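PDB 5MIY: E3 ubiquitin ligase RavN from Legionella pneumophila, which promotes the transfer of ubiquitin to substrate proteins, probably from an E2 enzyme, as an effector of Legionella. Local coordinates for residues 15-20 against 79-84; 60-65 against 94-99; 28-31 against 35-38. All blocks are in the same frame, centred on the assembly; numbering follows the deposited sequence.

Interaction 1 of 3, residues 15-20 against 79-84; sequences QEDTVL and EDKLTN
Asp17, in the short strand 16-19, and Lys81, in the loop between helices 64-68 and 89-96, make the nearest approach of the two backbones, with CA atoms 8.3 Å apart and no backbone bond between them. The gap is closed by one salt bridge, Lys81 NZ to Asp17 OD2 at 3.3 Å. As a hydrogen bond it is weak, and the carboxylate is gripped unevenly: Asp17 OD1 lies 4.1 Å from the same Lys81 NZ. The lysine does most of the reaching. Its CB does not point straight at the strand, but bends far along the chain, at chi3 (84°) and again at chi4 (145°), bring the ammonium round to the acid. The two side chains cross at about a right angle, and Lys81 CE lies 3.8 Å from Asp17 OD2. Strand 16-19 is one arm of a small antiparallel hairpin with strand 8-11, and it begins with a G1 beta bulge in which Gln15 and Glu16 both face Asp11. Strand 8-11 is what the two segments share: Thr18 pairs through its backbone with Tyr9, while Asp80 and Leu82 pair with Thr8. The Asp17 side chain also touches Phe10, and further along Leu20 and Leu82 both pack on Phe77 and Leu67. Only about 70 Å² is buried between the segments, and both charged partners are exposed, so solvent probably screens much of their attraction.

Interaction 2 of 3, residues 60-65 against 94-99; sequences WPIPAK and ELFAVD. With EDO (1,2-ethanediol), chain H.
Ile62 and Phe96 meet at about a right angle, the isoleucine coming from just ahead of helix 64-68, the phenylalanine from the last turn of helix 89-96. Both branches of Ile62 are used. With chi1 at -55°, CG2 stands anti to the backbone N and approaches the ring obliquely, 3.7 Å from Phe96 CD1. The other branch is folded at chi2 (-81°), which carries Ile62 CD1 to the root of the aromatic side chain, 3.8 Å from Phe96 CB. Both methyls lie on the same side of the ring plane, Ile62 CG2 by CD1 of the ring and Ile62 CD1 by the CB-CG stem. On the opposite side of the ring from Ile62, Leu95 CB sits 3.7 Å above the plane, toward the rim. After Phe96 the helix stops: Ala97 takes a positive phi (62°), and the chain turns so that Val98 points back at the same isoleucine. This second contact is looser, with Val98 CG2 4.5 Å from Ile62 CD1. The indole NE1 of Trp60 is bonded to Thr103 O, and its ring packs on Pro100 and Pro105. Further along segment 60-65, Pro63 holds the N-cap position of helix 64-68. There the backbone N of Ala64 donates to O1 of a 1,2-ethanediol, probably from the crystallisation liquor, at 3.1 Å. The contact joins the end of helix 89-96 to the region leading into helix 64-68, and its own chemistry is wholly apolar: its hold comes from branched methyls fitted to an aromatic side chain and from their burial, not from directed bonds.

Interaction 3 of 3, residues 28-31 against 35-38; sequences LVKI and KFSI
Val29 and Ser37 form the hydrogen-bonded pair at the centre of this antiparallel contact. Val29 N donates to Ser37 O (3.0 Å), and Ser37 N returns a bond to Val29 O (2.8 Å). Toward the turn, Ile31 N donates to Lys35 O at 2.9 Å. A CA-H...O contact from Leu28 CA to Ser37 O (3.4 Å) supplements these bonds. The segments belong to the beta hairpin of strands 25-32 and 35-41; strand 25-32 is an inner strand of the antiparallel sheet, flanked also by strand 58-61. Apolar packing gathers on the face carrying Leu28, Lys30, Phe36 and Ile38, which helix 89-96 covers through Val92 and Phe96. Leu28 CD2 rests 3.6 Å from Phe36 CB, while its CD1 meets Ile38 CD1 at 4.1 Å. Lys30 runs fully extended, CG anti to the backbone N (chi1 -172°), laying its methylenes obliquely along the Phe36 ring, CG 3.6 Å from Phe36 CE2. This delivers its ammonium to a salt bridge with Asp101. Ile31 CG2 approaches Ser37 CB at 4.1 Å.

How the interactions relate
Interactions 2 and 3 belong to the core and share one sheet: Trp60 O lies 2.8 Å from Leu28 N, a probable hydrogen bond joining strands 58-61 and 25-32. Helix 89-96 takes part in interaction 2 and packs on the hairpin of interaction 3, where Phe96 reaches Ile38. Interaction 1 sits at the surface, about 17 Å from interaction 3 between centres, yet Leu82 CD1 packs on Ile38 CG2 at 3.7 Å, linking its loop to the hairpin. Chemistry follows place: a single salt bridge outside, methyl and aromatic packing at the end of helix 89-96, and backbone bonding with apolar packing within the hairpin.

Interaction 1 of 3, residues 15-20 against 79-84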
loop_
_atom_site.group_PDB
_atom_site.type_symbol
_atom_site.label_atom_id
_atom_site.label_comp_id
_atom_site.label_asym_id
_atom_site.label_seq_id
_atom_site.Cartn_x
_atom_site.Cartn_y
_atom_site.Cartn_z
ATOM N N GLN A 15 10.319 1.941 8.490
ATOM C CA GLN A 15 11.389 1.000 8.141
ATOM C C GLN A 15 11.520 -0.090 9.204
ATOM O O GLN A 15 12.595 -0.341 9.753
ATOM C CB GLN A 15 12.717 1.732 7.922
ATOM C CG GLN A 15 12.703 2.633 6.707
ATOM C CD GLN A 15 12.685 1.841 5.409
ATOM O OE1 GLN A 15 13.592 1.050 5.140
ATOM N NE2 GLN A 15 11.651 2.049 4.599
ATOM N N GLU A 16 10.399 -0.741 9.496
ATOM C CA GLU A 16 10.333 -1.679 10.604
ATOM C C GLU A 16 9.177 -2.645 10.376
ATOM O O GLU A 16 8.155 -2.289 9.783
ATOM C CB GLU A 16 10.154 -0.948 11.939
ATOM C CG GLU A 16 8.721 -0.509 12.197
ATOM C CD GLU A 16 8.579 0.378 13.412
ATOM O OE1 GLU A 16 7.441 0.819 13.690
ATOM O OE2 GLU A 16 9.599 0.633 14.090
ATOM N N ASP A 17 9.348 -3.866 10.860
ATOM C CA ASP A 17 8.252 -4.825 10.855
ATOM C C ASP A 17 7.161 -4.359 11.819
ATOM O O ASP A 17 7.448 -3.967 12.956
ATOM C CB ASP A 17 8.764 -6.217 11.232
ATOM C CG ASP A 17 9.618 -6.849 10.132
ATOM O OD1 ASP A 17 9.310 -6.655 8.937
ATOM O OD2 ASP A 17 10.597 -7.548 10.461
ATOM N N THR A 18 5.909 -4.397 11.359
ATOM C CA THR A 18 4.770 -3.805 12.054
ATOM C C THR A 18 3.590 -4.770 12.022
ATOM O O THR A 18 3.272 -5.325 10.965
ATOM C CB THR A 18 4.365 -2.474 11.393
ATOM O OG1 THR A 18 5.467 -1.553 11.425
ATOM C CG2 THR A 18 3.141 -1.856 12.092
ATOM N N VAL A 19 2.925 -4.943 13.171
ATOM C CA VAL A 19 1.759 -5.824 13.242
ATOM C C VAL A 19 0.644 -5.265 12.367
ATOM O O VAL A 19 0.271 -4.088 12.471
ATOM C CB VAL A 19 1.288 -6.000 14.695
ATOM C CG1 VAL A 19 -0.117 -6.586 14.736
ATOM C CG2 VAL A 19 2.256 -6.888 15.478
ATOM N N LEU A 20 0.101 -6.117 11.500
ATOM C CA LEU A 20 -1.017 -5.746 10.649
ATOM C C LEU A 20 -2.309 -5.761 11.458
ATOM O O LEU A 20 -2.605 -6.744 12.144
ATOM C CB LEU A 20 -1.098 -6.726 9.480
ATOM C CG LEU A 20 -2.260 -6.696 8.495
ATOM C CD1 LEU A 20 -2.143 -5.458 7.623
ATOM C CD2 LEU A 20 -2.226 -7.951 7.638
ATOM N N GLU A 79 5.969 -17.078 6.615
ATOM C CA GLU A 79 6.297 -17.053 8.043
ATOM C C GLU A 79 5.718 -15.807 8.715
ATOM O O GLU A 79 6.389 -15.118 9.486
ATOM C CB GLU A 79 7.810 -17.151 8.272
ATOM C CG GLU A 79 8.466 -18.347 7.601
ATOM C CD GLU A 79 9.419 -19.080 8.525
ATOM O OE1 GLU A 79 8.939 -19.762 9.456
ATOM O OE2 GLU A 79 10.649 -18.973 8.323
ATOM N N ASP A 80 4.450 -15.527 8.403
ATOM C CA ASP A 80 3.672 -14.425 8.964
ATOM C C ASP A 80 4.212 -13.048 8.582
ATOM O O ASP A 80 3.897 -12.059 9.248
ATOM C CB ASP A 80 3.559 -14.534 10.488
ATOM C CG ASP A 80 2.206 -15.063 10.938
ATOM O OD1 ASP A 80 1.308 -15.214 10.080
ATOM O OD2 ASP A 80 2.040 -15.332 12.149
ATOM N N LYS A 81 5.012 -12.955 7.520
ATOM C CA LYS A 81 5.475 -11.679 6.990
ATOM C C LYS A 81 4.943 -11.485 5.577
ATOM O O LYS A 81 5.004 -12.402 4.750
ATOM C CB LYS A 81 7.006 -11.586 6.984
ATOM C CG LYS A 81 7.618 -11.486 8.369
ATOM C CD LYS A 81 9.128 -11.694 8.342
ATOM C CE LYS A 81 9.870 -10.409 8.003
ATOM N NZ LYS A 81 11.171 -10.307 8.736
ATOM N N LEU A 82 4.425 -10.285 5.309
ATOM C CA LEU A 82 3.846 -9.979 4.008
ATOM C C LEU A 82 4.881 -10.156 2.905
ATOM O O LEU A 82 6.003 -9.655 3.002
ATOM C CB LEU A 82 3.305 -8.550 3.999
ATOM C CG LEU A 82 2.565 -8.120 2.733
ATOM C CD1 LEU A 82 1.307 -8.957 2.517
ATOM C CD2 LEU A 82 2.225 -6.638 2.792
ATOM N N THR A 83 4.501 -10.881 1.855
ATOM C CA THR A 83 5.412 -11.116 0.747
ATOM C C THR A 83 5.697 -9.816 0.000
ATOM O O THR A 83 4.914 -8.862 0.026
ATOM C CB THR A 83 4.831 -12.150 -0.222
ATOM O OG1 THR A 83 5.824 -12.515 -1.188
ATOM C CG2 THR A 83 3.626 -11.576 -0.954
ATOM N N ASN A 84 6.848 -9.787 -0.669
ATOM C CA ASN A 84 7.208 -8.702 -1.572
ATOM C C ASN A 84 7.152 -9.126 -3.032
ATOM O O ASN A 84 7.555 -8.356 -3.909
ATOM C CB ASN A 84 8.601 -8.167 -1.235
ATOM C CG ASN A 84 8.551 -6.851 -0.485
ATOM O OD1 ASN A 84 8.251 -5.807 -1.064
ATOM N ND2 ASN A 84 8.844 -6.894 0.811
#

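Interaction 2 of 3, residues 60-65 against 94-99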
loop_
_atom_site.group_PDB
_atom_site.type_symbol
_atom_site.label_atom_id
_atom_site.label_comp_id
_atom_site.label_asym_id
_atom_site.label_seq_id
_atom_site.Cartn_x
_atom_site.Cartn_y
_atom_site.Cartn_z
ATOM N N TRP A 60 -5.049 0.611 -6.133
ATOM C CA TRP A 60 -6.384 0.070 -5.927
ATOM C C TRP A 60 -6.545 -0.200 -4.436
ATOM O O TRP A 60 -5.807 -1.031 -3.887
ATOM C CB TRP A 60 -6.593 -1.219 -6.737
ATOM C CG TRP A 60 -6.618 -1.011 -8.246
ATOM C CD1 TRP A 60 -7.716 -0.816 -9.031
ATOM C CD2 TRP A 60 -5.485 -0.975 -9.129
ATOM N NE1 TRP A 60 -7.340 -0.669 -10.348
ATOM C CE2 TRP A 60 -5.976 -0.758 -10.434
ATOM C CE3 TRP A 60 -4.104 -1.102 -8.940
ATOM C CZ2 TRP A 60 -5.134 -0.661 -11.544
ATOM C CZ3 TRP A 60 -3.271 -1.010 -10.040
ATOM C CH2 TRP A 60 -3.791 -0.796 -11.331
ATOM N N PRO A 61 -7.454 0.478 -3.737
ATOM C CA PRO A 61 -7.617 0.226 -2.301
ATOM C C PRO A 61 -8.153 -1.169 -2.022
ATOM O O PRO A 61 -8.971 -1.708 -2.770
ATOM C CB PRO A 61 -8.618 1.302 -1.860
ATOM C CG PRO A 61 -9.300 1.739 -3.113
ATOM C CD PRO A 61 -8.298 1.587 -4.210
ATOM N N ILE A 62 -7.674 -1.743 -0.919
ATOM C CA ILE A 62 -8.044 -3.073 -0.430
ATOM C C ILE A 62 -8.351 -2.912 1.056
ATOM O O ILE A 62 -7.552 -2.292 1.781
ATOM C CB ILE A 62 -6.902 -4.083 -0.643
ATOM C CG1 ILE A 62 -6.463 -4.135 -2.109
ATOM C CG2 ILE A 62 -7.255 -5.458 -0.077
ATOM C CD1 ILE A 62 -7.344 -4.986 -3.002
ATOM N N PRO A 63 -9.480 -3.412 1.560
ATOM C CA PRO A 63 -9.718 -3.343 3.008
ATOM C C PRO A 63 -8.669 -4.157 3.752
ATOM O O PRO A 63 -8.315 -5.262 3.339
ATOM C CB PRO A 63 -11.124 -3.942 3.169
ATOM C CG PRO A 63 -11.755 -3.855 1.782
ATOM C CD PRO A 63 -10.607 -4.026 0.832
ATOM N N ALA A 64 -8.150 -3.587 4.848
ATOM C CA ALA A 64 -7.196 -4.324 5.677
ATOM C C ALA A 64 -7.749 -5.685 6.079
ATOM O O ALA A 64 -7.010 -6.676 6.135
ATOM C CB ALA A 64 -6.834 -3.516 6.926
ATOM N N LYS A 65 -9.052 -5.753 6.351
ATOM C CA LYS A 65 -9.659 -7.010 6.777
ATOM C C LYS A 65 -9.474 -8.102 5.731
ATOM O O LYS A 65 -9.282 -9.272 6.078
ATOM C CB LYS A 65 -11.139 -6.791 7.081
ATOM C CG LYS A 65 -11.820 -7.986 7.735
ATOM C CD LYS A 65 -13.240 -8.156 7.216
ATOM C CE LYS A 65 -13.912 -9.393 7.796
ATOM N NZ LYS A 65 -14.599 -9.118 9.083
ATOM N N GLU A 94 -8.948 -13.616 -7.334
ATOM C CA GLU A 94 -9.295 -14.715 -6.434
ATOM C C GLU A 94 -9.147 -14.303 -4.975
ATOM O O GLU A 94 -9.977 -14.663 -4.132
ATOM C CB GLU A 94 -8.423 -15.935 -6.731
ATOM C CG GLU A 94 -8.706 -16.587 -8.077
ATOM C CD GLU A 94 -7.509 -17.346 -8.626
ATOM O OE1 GLU A 94 -7.472 -17.590 -9.853
ATOM O OE2 GLU A 94 -6.605 -17.697 -7.833
ATOM N N LEU A 95 -8.101 -13.538 -4.662
ATOM C CA LEU A 95 -7.821 -13.186 -3.277
ATOM C C LEU A 95 -8.648 -11.991 -2.811
ATOM O O LEU A 95 -9.139 -11.987 -1.676
ATOM C CB LEU A 95 -6.327 -12.907 -3.107
ATOM C CG LEU A 95 -5.373 -14.072 -3.390
ATOM C CD1 LEU A 95 -3.953 -13.583 -3.647
ATOM C CD2 LEU A 95 -5.398 -15.083 -2.247
ATOM N N PHE A 96 -8.831 -10.978 -3.664
ATOM C CA PHE A 96 -9.417 -9.716 -3.225
ATOM C C PHE A 96 -10.689 -9.308 -3.964
ATOM O O PHE A 96 -11.279 -8.279 -3.611
ATOM C CB PHE A 96 -8.364 -8.595 -3.330
ATOM C CG PHE A 96 -7.076 -8.920 -2.616
ATOM C CD1 PHE A 96 -7.027 -8.956 -1.225
ATOM C CD2 PHE A 96 -5.924 -9.218 -3.329
ATOM C CE1 PHE A 96 -5.850 -9.271 -0.559
ATOM C CE2 PHE A 96 -4.739 -9.528 -2.670
ATOM C CZ PHE A 96 -4.705 -9.558 -1.281
ATOM N N ALA A 97 -11.138 -10.078 -4.960
ATOM C CA ALA A 97 -12.402 -9.816 -5.662
ATOM C C ALA A 97 -12.395 -8.471 -6.386
ATOM O O ALA A 97 -13.405 -7.763 -6.428
ATOM C CB ALA A 97 -13.599 -9.903 -4.710
ATOM N N VAL A 98 -11.250 -8.116 -6.964
ATOM C CA VAL A 98 -11.112 -6.909 -7.771
ATOM C C VAL A 98 -10.403 -7.279 -9.062
ATOM O O VAL A 98 -9.330 -7.894 -9.028
ATOM C CB VAL A 98 -10.318 -5.801 -7.046
ATOM C CG1 VAL A 98 -10.268 -4.546 -7.912
ATOM C CG2 VAL A 98 -10.919 -5.496 -5.683
ATOM N N ASP A 99 -10.995 -6.915 -10.202
ATOM C CA ASP A 99 -10.265 -6.940 -11.459
ATOM C C ASP A 99 -9.638 -5.567 -11.643
ATOM O O ASP A 99 -10.366 -4.605 -11.935
ATOM C CB ASP A 99 -11.173 -7.278 -12.635
ATOM C CG ASP A 99 -10.389 -7.603 -13.906
ATOM O OD1 ASP A 99 -9.234 -7.140 -14.046
ATOM O OD2 ASP A 99 -10.922 -8.330 -14.771
HETATM C C1 EDO H . -10.167 -0.567 6.207
HETATM O O1 EDO H . -8.869 -0.722 5.625
HETATM C C2 EDO H . -10.863 0.631 5.581
HETATM O O2 EDO H . -10.724 0.541 4.158
#

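Interaction 3 of 3, residues 28-31 against 35-38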
loop_
_atom_site.group_PDB
_atom_site.type_symbol
_atom_site.label_atom_id
_atom_site.label_comp_id
_atom_site.label_asym_id
_atom_site.label_seq_id
_atom_site.Cartn_x
_atom_site.Cartn_y
_atom_site.Cartn_z
ATOM N N LEU A 28 -3.249 -2.082 -3.603
ATOM C CA LEU A 28 -2.537 -2.755 -4.678
ATOM C C LEU A 28 -1.925 -1.731 -5.627
ATOM O O LEU A 28 -2.547 -0.710 -5.937
ATOM C CB LEU A 28 -3.493 -3.667 -5.459
ATOM C CG LEU A 28 -2.905 -4.846 -6.219
ATOM C CD1 LEU A 28 -2.583 -5.967 -5.240
ATOM C CD2 LEU A 28 -3.896 -5.323 -7.293
ATOM N N VAL A 29 -0.704 -2.001 -6.088
ATOM C CA VAL A 29 -0.125 -1.239 -7.186
ATOM C C VAL A 29 0.266 -2.213 -8.292
ATOM O O VAL A 29 0.467 -3.410 -8.063
ATOM C CB VAL A 29 1.087 -0.376 -6.759
ATOM C CG1 VAL A 29 0.692 0.599 -5.642
ATOM C CG2 VAL A 29 2.263 -1.250 -6.344
ATOM N N LYS A 30 0.348 -1.682 -9.510
ATOM C CA LYS A 30 0.736 -2.442 -10.692
ATOM C C LYS A 30 2.215 -2.193 -10.967
ATOM O O LYS A 30 2.638 -1.040 -11.063
ATOM C CB LYS A 30 -0.109 -2.018 -11.898
ATOM C CG LYS A 30 0.060 -2.861 -13.168
ATOM C CD LYS A 30 -1.043 -2.532 -14.180
ATOM C CE LYS A 30 -1.008 -3.438 -15.406
ATOM N NZ LYS A 30 -2.224 -3.264 -16.251
ATOM N N ILE A 31 2.999 -3.265 -11.074
ATOM C CA ILE A 31 4.431 -3.142 -11.331
ATOM C C ILE A 31 4.836 -3.723 -12.674
ATOM O O ILE A 31 6.025 -3.702 -13.012
ATOM C CB ILE A 31 5.270 -3.776 -10.203
ATOM C CG1 ILE A 31 5.134 -5.298 -10.225
ATOM C CG2 ILE A 31 4.870 -3.207 -8.841
ATOM C CD1 ILE A 31 6.171 -5.997 -9.380
ATOM N N LYS A 35 1.168 -8.135 -13.406
ATOM C CA LYS A 35 2.008 -8.201 -12.212
ATOM C C LYS A 35 1.595 -7.091 -11.254
ATOM O O LYS A 35 1.793 -5.907 -11.546
ATOM C CB LYS A 35 3.492 -8.093 -12.568
ATOM C CG LYS A 35 4.016 -9.266 -13.387
ATOM C CD LYS A 35 5.505 -9.133 -13.677
ATOM C CE LYS A 35 6.314 -8.999 -12.399
ATOM N NZ LYS A 35 7.764 -8.794 -12.683
ATOM N N PHE A 36 1.030 -7.473 -10.113
ATOM C CA PHE A 36 0.559 -6.528 -9.113
ATOM C C PHE A 36 1.199 -6.841 -7.767
ATOM O O PHE A 36 1.578 -7.983 -7.492
ATOM C CB PHE A 36 -0.972 -6.562 -9.001
ATOM C CG PHE A 36 -1.678 -6.265 -10.296
ATOM C CD1 PHE A 36 -1.929 -7.272 -11.215
ATOM C CD2 PHE A 36 -2.075 -4.973 -10.602
ATOM C CE1 PHE A 36 -2.569 -6.998 -12.409
ATOM C CE2 PHE A 36 -2.714 -4.691 -11.797
ATOM C CZ PHE A 36 -2.960 -5.707 -12.703
ATOM N N SER A 37 1.320 -5.819 -6.926
ATOM C CA SER A 37 1.960 -5.974 -5.628
ATOM C C SER A 37 1.059 -5.421 -4.534
ATOM O O SER A 37 0.470 -4.345 -4.679
ATOM C CB SER A 37 3.323 -5.276 -5.594
ATOM O OG SER A 37 3.934 -5.420 -4.324
ATOM N N ILE A 38 0.963 -6.159 -3.434
ATOM C CA ILE A 38 0.206 -5.722 -2.268
ATOM C C ILE A 38 1.116 -4.890 -1.364
ATOM O O ILE A 38 2.219 -5.319 -1.003
ATOM C CB ILE A 38 -0.390 -6.929 -1.523
ATOM C CG1 ILE A 38 -1.433 -6.465 -0.510
ATOM C CG2 ILE A 38 0.695 -7.792 -0.894
ATOM C CD1 ILE A 38 -2.729 -6.014 -1.177
#